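Local coordinates for protein prolyl endopeptidase (Myxococcus xanthus, PDB 2BKL) that probably cleaves oligopeptides on the carboxyl side of proline, and to a lesser degree alanine, as a serine peptidase of the S9A family, at residues 293-299 with 310-316; 319-323 with 334-338; 341-346 with 363-368. All blocks are in the same frame, centred on the assembly; numbering follows the deposited sequence.

Interaction 1: residues 293-299 with 310-316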
loop_
_atom_site.group_PDB
_atom_site.type_symbol
_atom_site.label_atom_id
_atom_site.label_comp_id
_atom_site.label_asym_id
_atom_site.label_seq_id
_atom_site.Cartn_x
_atom_site.Cartn_y
_atom_site.Cartn_z
ATOM N N PRO A 293 7.703 21.451 5.541
ATOM C CA PRO A 293 6.661 20.626 4.924
ATOM C C PRO A 293 7.148 19.624 3.873
ATOM O O PRO A 293 6.605 18.538 3.828
ATOM C CB PRO A 293 5.724 21.656 4.302
ATOM C CG PRO A 293 5.870 22.853 5.197
ATOM C CD PRO A 293 7.338 22.877 5.573
ATOM N N ARG A 294 8.176 19.967 3.084
ATOM C CA ARG A 294 8.786 19.029 2.138
ATOM C C ARG A 294 10.010 18.251 2.668
ATOM O O ARG A 294 10.681 17.551 1.904
ATOM C CB ARG A 294 9.149 19.757 0.853
ATOM C CG ARG A 294 7.931 20.221 0.035
ATOM C CD ARG A 294 8.324 20.955 -1.241
ATOM N NE ARG A 294 9.191 22.096 -0.941
ATOM C CZ ARG A 294 8.784 23.320 -0.704
ATOM N NH1 ARG A 294 7.489 23.645 -0.757
ATOM N NH2 ARG A 294 9.677 24.248 -0.415
ATOM N N GLN A 295 10.243 18.355 3.979
ATOM C CA GLN A 295 11.221 17.591 4.763
ATOM C C GLN A 295 12.655 18.046 4.599
ATOM O O GLN A 295 13.052 18.672 3.610
ATOM C CB GLN A 295 11.089 16.069 4.548
ATOM C CG GLN A 295 9.733 15.554 5.007
ATOM C CD GLN A 295 9.717 14.123 5.505
ATOM O OE1 GLN A 295 9.501 13.886 6.699
ATOM N NE2 GLN A 295 9.919 13.160 4.612
ATOM N N ARG A 296 13.416 17.726 5.628
ATOM C CA ARG A 296 14.823 18.085 5.734
ATOM C C ARG A 296 15.519 17.065 6.617
ATOM O O ARG A 296 14.855 16.207 7.219
ATOM C CB ARG A 296 14.963 19.507 6.304
ATOM C CG ARG A 296 14.335 19.734 7.664
ATOM C CD ARG A 296 14.564 21.163 8.129
ATOM N NE ARG A 296 13.775 21.561 9.271
ATOM C CZ ARG A 296 13.998 22.681 9.956
ATOM N NH1 ARG A 296 14.974 23.516 9.599
ATOM N NH2 ARG A 296 13.238 22.979 10.985
ATOM N N VAL A 297 16.839 17.127 6.662
ATOM C CA VAL A 297 17.653 16.204 7.453
ATOM C C VAL A 297 18.539 16.914 8.462
ATOM O O VAL A 297 19.257 17.833 8.113
ATOM C CB VAL A 297 18.539 15.272 6.587
ATOM C CG1 VAL A 297 19.199 14.208 7.456
ATOM C CG2 VAL A 297 17.706 14.615 5.471
ATOM N N PHE A 298 18.505 16.429 9.696
ATOM C CA PHE A 298 19.364 16.864 10.800
ATOM C C PHE A 298 20.366 15.758 11.164
ATOM O O PHE A 298 20.095 14.558 11.018
ATOM C CB PHE A 298 18.529 17.156 12.058
ATOM C CG PHE A 298 17.684 18.383 11.977
ATOM C CD1 PHE A 298 18.210 19.617 12.323
ATOM C CD2 PHE A 298 16.356 18.317 11.582
ATOM C CE1 PHE A 298 17.449 20.742 12.278
ATOM C CE2 PHE A 298 15.599 19.457 11.501
ATOM C CZ PHE A 298 16.143 20.684 11.867
ATOM N N GLU A 299 21.544 16.171 11.617
ATOM C CA GLU A 299 22.508 15.300 12.273
ATOM C C GLU A 299 22.396 15.567 13.760
ATOM O O GLU A 299 22.404 16.731 14.175
ATOM C CB GLU A 299 23.935 15.569 11.793
ATOM C CG GLU A 299 24.983 14.671 12.431
ATOM C CD GLU A 299 26.374 14.854 11.855
ATOM O OE1 GLU A 299 26.540 15.374 10.728
ATOM O OE2 GLU A 299 27.322 14.470 12.546
ATOM N N TRP A 310 20.602 20.056 17.541
ATOM C CA TRP A 310 20.566 19.379 16.240
ATOM C C TRP A 310 21.147 20.298 15.177
ATOM O O TRP A 310 20.953 21.501 15.244
ATOM C CB TRP A 310 19.134 19.049 15.840
ATOM C CG TRP A 310 18.405 18.069 16.728
ATOM C CD1 TRP A 310 18.814 17.553 17.917
ATOM C CD2 TRP A 310 17.143 17.474 16.450
ATOM N NE1 TRP A 310 17.875 16.687 18.412
ATOM C CE2 TRP A 310 16.832 16.618 17.525
ATOM C CE3 TRP A 310 16.223 17.579 15.391
ATOM C CZ2 TRP A 310 15.651 15.899 17.582
ATOM C CZ3 TRP A 310 15.081 16.874 15.449
ATOM C CH2 TRP A 310 14.797 16.018 16.515
ATOM N N LYS A 311 21.841 19.720 14.197
ATOM C CA LYS A 311 22.449 20.476 13.105
ATOM C C LYS A 311 21.776 20.119 11.785
ATOM O O LYS A 311 21.775 18.970 11.374
ATOM C CB LYS A 311 23.965 20.291 13.044
ATOM C CG LYS A 311 24.514 18.917 12.826
ATOM C CD LYS A 311 26.043 18.861 13.084
ATOM C CE LYS A 311 26.868 18.836 11.790
ATOM N NZ LYS A 311 28.307 19.123 12.104
ATOM N N GLU A 312 21.145 21.093 11.155
ATOM C CA GLU A 312 20.593 20.867 9.841
ATOM C C GLU A 312 21.725 20.593 8.852
ATOM O O GLU A 312 22.615 21.417 8.680
ATOM C CB GLU A 312 19.789 22.073 9.401
ATOM C CG GLU A 312 19.065 21.902 8.080
ATOM C CD GLU A 312 18.310 23.141 7.680
ATOM O OE1 GLU A 312 18.968 24.198 7.483
ATOM O OE2 GLU A 312 17.075 23.082 7.560
ATOM N N ILE A 313 21.704 19.438 8.202
ATOM C CA ILE A 313 22.713 19.117 7.181
ATOM C C ILE A 313 22.154 19.050 5.750
ATOM O O ILE A 313 22.915 19.196 4.805
ATOM C CB ILE A 313 23.477 17.827 7.522
ATOM C CG1 ILE A 313 22.546 16.624 7.653
ATOM C CG2 ILE A 313 24.291 18.005 8.816
ATOM C CD1 ILE A 313 23.298 15.267 7.607
ATOM N N VAL A 314 20.858 18.799 5.590
ATOM C CA VAL A 314 20.227 18.841 4.275
ATOM C C VAL A 314 18.993 19.708 4.420
ATOM O O VAL A 314 17.968 19.275 4.974
ATOM C CB VAL A 314 19.826 17.447 3.735
ATOM C CG1 VAL A 314 19.168 17.586 2.328
ATOM C CG2 VAL A 314 21.007 16.548 3.638
ATOM N N PRO A 315 19.083 20.975 4.037
ATOM C CA PRO A 315 17.922 21.852 4.156
ATOM C C PRO A 315 16.757 21.450 3.289
ATOM O O PRO A 315 16.919 20.692 2.348
ATOM C CB PRO A 315 18.474 23.225 3.722
ATOM C CG PRO A 315 19.905 23.126 3.950
ATOM C CD PRO A 315 20.280 21.712 3.609
ATOM N N GLU A 316 15.571 21.926 3.631
ATOM C CA GLU A 316 14.413 21.729 2.783
ATOM C C GLU A 316 14.696 22.232 1.373
ATOM O O GLU A 316 15.229 23.340 1.191
ATOM C CB GLU A 316 13.200 22.470 3.368
ATOM C CG GLU A 316 11.875 22.146 2.713
ATOM C CD GLU A 316 10.696 22.929 3.275
ATOM O OE1 GLU A 316 10.908 24.013 3.880
ATOM O OE2 GLU A 316 9.557 22.489 3.063
HETATM O O HOH W 1 15.706 18.378 1.408
#

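Interaction 2: residues 319-323 with 334-338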
loop_
_atom_site.group_PDB
_atom_site.type_symbol
_atom_site.label_atom_id
_atom_site.label_comp_id
_atom_site.label_asym_id
_atom_site.label_seq_id
_atom_site.Cartn_x
_atom_site.Cartn_y
_atom_site.Cartn_z
ATOM N N SER A 319 11.751 23.269 -3.978
ATOM C CA SER A 319 10.526 22.784 -4.577
ATOM C C SER A 319 10.238 21.291 -4.407
ATOM O O SER A 319 9.076 20.928 -4.422
ATOM C CB SER A 319 10.494 23.121 -6.069
ATOM O OG SER A 319 11.516 22.438 -6.756
ATOM N N ALA A 320 11.266 20.434 -4.286
ATOM C CA ALA A 320 11.087 18.993 -4.299
ATOM C C ALA A 320 10.733 18.409 -2.929
ATOM O O ALA A 320 11.177 18.935 -1.903
ATOM C CB ALA A 320 12.358 18.313 -4.812
ATOM N N SER A 321 9.938 17.353 -2.912
ATOM C CA SER A 321 9.549 16.693 -1.673
ATOM C C SER A 321 10.556 15.605 -1.349
ATOM O O SER A 321 10.778 14.707 -2.148
ATOM C CB SER A 321 8.170 16.061 -1.795
ATOM O OG SER A 321 7.203 17.041 -2.149
ATOM N N LEU A 322 11.150 15.646 -0.162
ATOM C CA LEU A 322 12.091 14.630 0.266
ATOM C C LEU A 322 11.314 13.494 0.896
ATOM O O LEU A 322 10.592 13.713 1.854
ATOM C CB LEU A 322 13.114 15.217 1.238
ATOM C CG LEU A 322 14.138 14.218 1.796
ATOM C CD1 LEU A 322 14.915 13.519 0.684
ATOM C CD2 LEU A 322 15.083 14.862 2.754
ATOM N N LEU A 323 11.395 12.293 0.308
ATOM C CA LEU A 323 10.597 11.135 0.758
ATOM C C LEU A 323 11.336 10.199 1.675
ATOM O O LEU A 323 10.730 9.625 2.574
ATOM C CB LEU A 323 10.104 10.314 -0.440
ATOM C CG LEU A 323 9.272 10.978 -1.502
ATOM C CD1 LEU A 323 8.816 9.861 -2.474
ATOM C CD2 LEU A 323 8.134 11.745 -0.888
ATOM N N LEU A 334 19.264 10.282 -1.074
ATOM C CA LEU A 334 18.088 11.119 -0.824
ATOM C C LEU A 334 17.128 10.945 -2.002
ATOM O O LEU A 334 17.450 11.265 -3.158
ATOM C CB LEU A 334 18.491 12.582 -0.699
ATOM C CG LEU A 334 19.636 12.935 0.270
ATOM C CD1 LEU A 334 20.066 14.372 0.136
ATOM C CD2 LEU A 334 19.179 12.682 1.630
ATOM N N GLU A 335 15.928 10.482 -1.703
ATOM C CA GLU A 335 14.896 10.268 -2.712
ATOM C C GLU A 335 13.921 11.434 -2.651
ATOM O O GLU A 335 13.207 11.609 -1.669
ATOM C CB GLU A 335 14.144 8.968 -2.458
ATOM C CG GLU A 335 13.095 8.635 -3.514
ATOM C CD GLU A 335 12.134 7.543 -3.082
ATOM O OE1 GLU A 335 12.207 7.010 -1.959
ATOM O OE2 GLU A 335 11.233 7.263 -3.888
ATOM N N TYR A 336 13.904 12.213 -3.721
ATOM C CA TYR A 336 13.035 13.390 -3.907
ATOM C C TYR A 336 11.931 13.073 -4.926
ATOM O O TYR A 336 12.078 12.198 -5.766
ATOM C CB TYR A 336 13.816 14.589 -4.389
ATOM C CG TYR A 336 14.688 15.222 -3.330
ATOM C CD1 TYR A 336 14.179 16.165 -2.445
ATOM C CD2 TYR A 336 16.013 14.862 -3.193
ATOM C CE1 TYR A 336 14.991 16.759 -1.483
ATOM C CE2 TYR A 336 16.798 15.404 -2.249
ATOM C CZ TYR A 336 16.299 16.373 -1.388
ATOM O OH TYR A 336 17.097 16.938 -0.407
ATOM N N LEU A 337 10.827 13.812 -4.813
ATOM C CA LEU A 337 9.772 13.822 -5.802
ATOM C C LEU A 337 9.614 15.228 -6.328
ATOM O O LEU A 337 9.399 16.158 -5.546
ATOM C CB LEU A 337 8.467 13.363 -5.169
ATOM C CG LEU A 337 7.502 12.553 -6.012
ATOM C CD1 LEU A 337 8.100 11.202 -6.386
ATOM C CD2 LEU A 337 6.179 12.364 -5.263
ATOM N N LYS A 338 9.723 15.405 -7.635
ATOM C CA LYS A 338 9.527 16.687 -8.324
ATOM C C LYS A 338 8.334 16.487 -9.238
ATOM O O LYS A 338 8.401 15.686 -10.176
ATOM C CB LYS A 338 10.769 17.081 -9.149
ATOM C CG LYS A 338 12.057 17.211 -8.328
ATOM C CD LYS A 338 13.314 17.467 -9.193
ATOM C CE LYS A 338 13.193 18.728 -10.057
ATOM N NZ LYS A 338 14.481 18.963 -10.823
#

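Interaction 3: residues 341-346 with 363-368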
loop_
_atom_site.group_PDB
_atom_site.type_symbol
_atom_site.label_atom_id
_atom_site.label_comp_id
_atom_site.label_asym_id
_atom_site.label_seq_id
_atom_site.Cartn_x
_atom_site.Cartn_y
_atom_site.Cartn_z
ATOM N N THR A 341 7.437 12.813 -9.878
ATOM C CA THR A 341 8.459 11.983 -10.489
ATOM C C THR A 341 9.712 12.007 -9.622
ATOM O O THR A 341 10.160 13.052 -9.184
ATOM C CB THR A 341 8.744 12.557 -11.897
ATOM O OG1 THR A 341 7.559 12.440 -12.703
ATOM C CG2 THR A 341 9.812 11.779 -12.628
ATOM N N SER A 342 10.311 10.861 -9.393
ATOM C CA SER A 342 11.399 10.835 -8.439
ATOM C C SER A 342 12.762 11.157 -9.053
ATOM O O SER A 342 13.017 10.968 -10.243
ATOM C CB SER A 342 11.436 9.556 -7.648
ATOM O OG SER A 342 11.767 8.510 -8.494
ATOM N N GLU A 343 13.601 11.692 -8.182
ATOM C CA GLU A 343 14.995 11.994 -8.449
ATOM C C GLU A 343 15.774 11.526 -7.239
ATOM O O GLU A 343 15.327 11.696 -6.106
ATOM C CB GLU A 343 15.200 13.500 -8.654
ATOM C CG GLU A 343 16.659 13.918 -8.811
ATOM C CD GLU A 343 16.840 15.284 -9.415
ATOM O OE1 GLU A 343 16.793 15.384 -10.660
ATOM O OE2 GLU A 343 17.055 16.251 -8.647
ATOM N N VAL A 344 16.927 10.919 -7.465
ATOM C CA VAL A 344 17.734 10.385 -6.388
ATOM C C VAL A 344 19.069 11.123 -6.360
ATOM O O VAL A 344 19.753 11.257 -7.365
ATOM C CB VAL A 344 17.921 8.868 -6.538
ATOM C CG1 VAL A 344 18.811 8.332 -5.403
ATOM C CG2 VAL A 344 16.546 8.180 -6.523
ATOM N N ARG A 345 19.426 11.629 -5.178
ATOM C CA ARG A 345 20.635 12.436 -4.984
ATOM C C ARG A 345 21.519 11.812 -3.909
ATOM O O ARG A 345 21.036 11.373 -2.849
ATOM C CB ARG A 345 20.245 13.850 -4.569
ATOM C CG ARG A 345 19.368 14.579 -5.575
ATOM C CD ARG A 345 19.099 16.009 -5.178
ATOM N NE ARG A 345 18.028 16.589 -5.979
ATOM C CZ ARG A 345 17.306 17.647 -5.625
ATOM N NH1 ARG A 345 17.503 18.264 -4.476
ATOM N NH2 ARG A 345 16.351 18.086 -6.437
ATOM N N VAL A 346 22.806 11.720 -4.203
ATOM C CA VAL A 346 23.806 11.201 -3.282
ATOM C C VAL A 346 24.510 12.393 -2.658
ATOM O O VAL A 346 24.903 13.314 -3.365
ATOM C CB VAL A 346 24.819 10.278 -3.996
ATOM C CG1 VAL A 346 25.934 9.811 -3.041
ATOM C CG2 VAL A 346 24.084 9.088 -4.559
ATOM N N GLY A 363 10.116 8.131 -15.514
ATOM C CA GLY A 363 9.398 7.052 -14.855
ATOM C C GLY A 363 9.505 7.185 -13.353
ATOM O O GLY A 363 9.486 8.277 -12.812
ATOM N N ALA A 364 9.621 6.050 -12.652
ATOM C CA ALA A 364 9.699 6.015 -11.187
ATOM C C ALA A 364 10.957 5.267 -10.763
ATOM O O ALA A 364 11.195 4.162 -11.184
ATOM C CB ALA A 364 8.481 5.354 -10.552
ATOM N N ALA A 365 11.728 5.862 -9.885
ATOM C CA ALA A 365 12.944 5.247 -9.356
ATOM C C ALA A 365 12.864 5.106 -7.861
ATOM O O ALA A 365 12.453 6.055 -7.181
ATOM C CB ALA A 365 14.149 6.060 -9.730
ATOM N N SER A 366 13.306 3.968 -7.311
ATOM C CA SER A 366 13.440 3.812 -5.881
ATOM C C SER A 366 14.676 4.556 -5.382
ATOM O O SER A 366 15.564 4.913 -6.160
ATOM C CB SER A 366 13.561 2.335 -5.500
ATOM O OG SER A 366 14.858 1.834 -5.853
ATOM N N ASN A 367 14.757 4.732 -4.072
ATOM C CA ASN A 367 15.994 5.172 -3.465
ATOM C C ASN A 367 17.026 4.068 -3.626
ATOM O O ASN A 367 16.692 2.911 -3.899
ATOM C CB ASN A 367 15.778 5.550 -1.999
ATOM C CG ASN A 367 16.812 6.540 -1.485
ATOM O OD1 ASN A 367 17.642 6.998 -2.220
ATOM N ND2 ASN A 367 16.698 6.917 -0.225
ATOM N N LEU A 368 18.282 4.414 -3.457
ATOM C CA LEU A 368 19.323 3.413 -3.427
ATOM C C LEU A 368 19.150 2.499 -2.230
ATOM O O LEU A 368 18.773 2.934 -1.136
ATOM C CB LEU A 368 20.686 4.060 -3.391
ATOM C CG LEU A 368 21.122 4.842 -4.617
ATOM C CD1 LEU A 368 22.514 5.426 -4.390
ATOM C CD2 LEU A 368 21.093 3.972 -5.853
HETATM O O HOH W 2 7.155 9.767 -13.407
HETATM O O HOH W 3 11.916 8.814 -11.684
#

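Interaction 1: residues 293-299 with 310-316
R296 and E312 form a salt bridge beside the antiparallel pairing of V297, F298 and E299 with 311-314. R296 CB sits 3.3 Å from V314 O. CG lies between the backbone N and the carbonyl carbon (chi1 58°), and from there the chain runs extended, bringing CD to the carboxylate of E312. R296 NH1 then donates to E312 OE2 at 3.0 Å, a nearly straight bond (164°) that lies in the guanidinium plane but reaches the oxygen from above the carboxylate plane. NH2 turns outside the pair to E290 O, while F298 CZ sits over the centre of one guanidinium face. These two strands are the outer hairpin of a four-stranded propeller blade, and a classic beta bulge interrupts it: V297 O accepts from both I313 N (2.9 Å) and V314 N (3.1 Å), and the register slips by one residue. Past the bulge, W310 directs the edge of its six-membered ring at the face of F298, with centroids 5.4 Å apart and planes at 62°. At the other end E316 OE2 takes the backbone N-H of R294 at 2.9 Å on its anti side. The same carboxylate stacks over the R294 guanidinium, but R294 NH2 to E316 OE2 is a long 3.9 Å, charges alone, because the oxygen lies well above the guanidinium plane and no N-H points at it; R294 NH2 bonds to D317 O.

Interaction 2: residues 319-323 with 334-338
The Y336 ring carries L322 on one face and R345 on the other. L322 CD1 stands 3.8 Å from the ring centroid and 13° off the normal, a CH-pi contact over the centre of the face; R345, from the neighbouring strand, supplies a cation-pi partner on the opposite side. L322 CB meets ring atom Y336 CE1 at 3.6 Å, and A320 CB approaches Y336 CD1 obliquely at 3.7 Å. CG anti to the backbone N (chi1 178°) directs the L322 branch over the ring, where CD1 also reaches L334 CB. With an alanine in place of Y336, L322 CD1 would probably lose the surface it rests on, and R345 its pi partner.

The backbone fixes this register. S321 and L337 are a hydrogen-bonded antiparallel pair, with S321 N to L337 O at 2.9 Å and L337 N to S321 O at 2.8 Å, whereas L322 and Y336 are a non-hydrogen-bonded pair whose side chains share one face of the sheet. L323 N closes the next bond onto E335 O at 2.8 Å, and beside the S321 and L337 pair L323 CD1 packs on L337 CD1 at 4.2 Å. The short segments 321-323 and 334-338 make 139° between their directions, antiparallel with a twist; they belong to the first two strands of a four-stranded propeller blade. Strand 341-348 continues the sheet beyond 331-338, V314 of strand 311-314 touches Y336 from the preceding blade, and S321 OG bonds to E488 O.

Interaction 3: residues 341-346 with 363-368
The seam between two consecutive propeller blades runs here, where S342, V344 and V346 on the third strand of one blade face A365, N367 and L368 at the start of the next. S342 makes the direct hydrogen bond: its OG donates to A365 O at 2.9 Å, in the carbonyl plane and on a lone pair, with a C=O to donor angle of 119°. A chi1 of 68°, between the backbone N and the carbonyl carbon, swings the hydroxyl across to that oxygen. Water extends the polar contacts at this end of the seam: one molecule joins T341 OG1 (2.8 Å) to G363 O (2.8 Å), and another lies within hydrogen-bonding distance of both S342 O and G363 O.

The two segments run 26° apart in the same sense, yet share no backbone hydrogen bond, as expected of stacked blades rather than adjacent strands of one sheet. V344 sends its two methyls to different partners. V344 CG2 presses on S366 O at 3.4 Å, a buried carbonyl oxygen for which the model offers no hydrogen-bond donor, while V344 CG1 lies 3.6 Å from N367 OD1, an oxygen satisfied by S333 OG. Farther along, V346 CG2 meets L368 CD1 at 4.0 Å, the side chains crossing at about a right angle. L368 also packs on S333 of its partner's blade and on A377 and Y379 of its own.

How the interactions relate
Interactions 1 and 2 are each a hairpin within a blade, the first in the outer half of one and the second in the inner half of the next; interaction 3 instead spans two blades. Chemistry follows place. Interaction 1, partly buried, mixes charged pairs with its bulge and rings, whereas 319-323 with 334-338 is buried and mainly apolar beyond its backbone bonds. Interaction 3 is buried too, but relies on one hydroxyl, waters and methyls. Interaction 2 lies between the others: L322 N meets R294 O at 2.8 Å, and L334 N meets R345 O at 2.7 Å, the latter within one sheet. Interactions 1 and 3 stay about 7 Å apart at their nearest atoms.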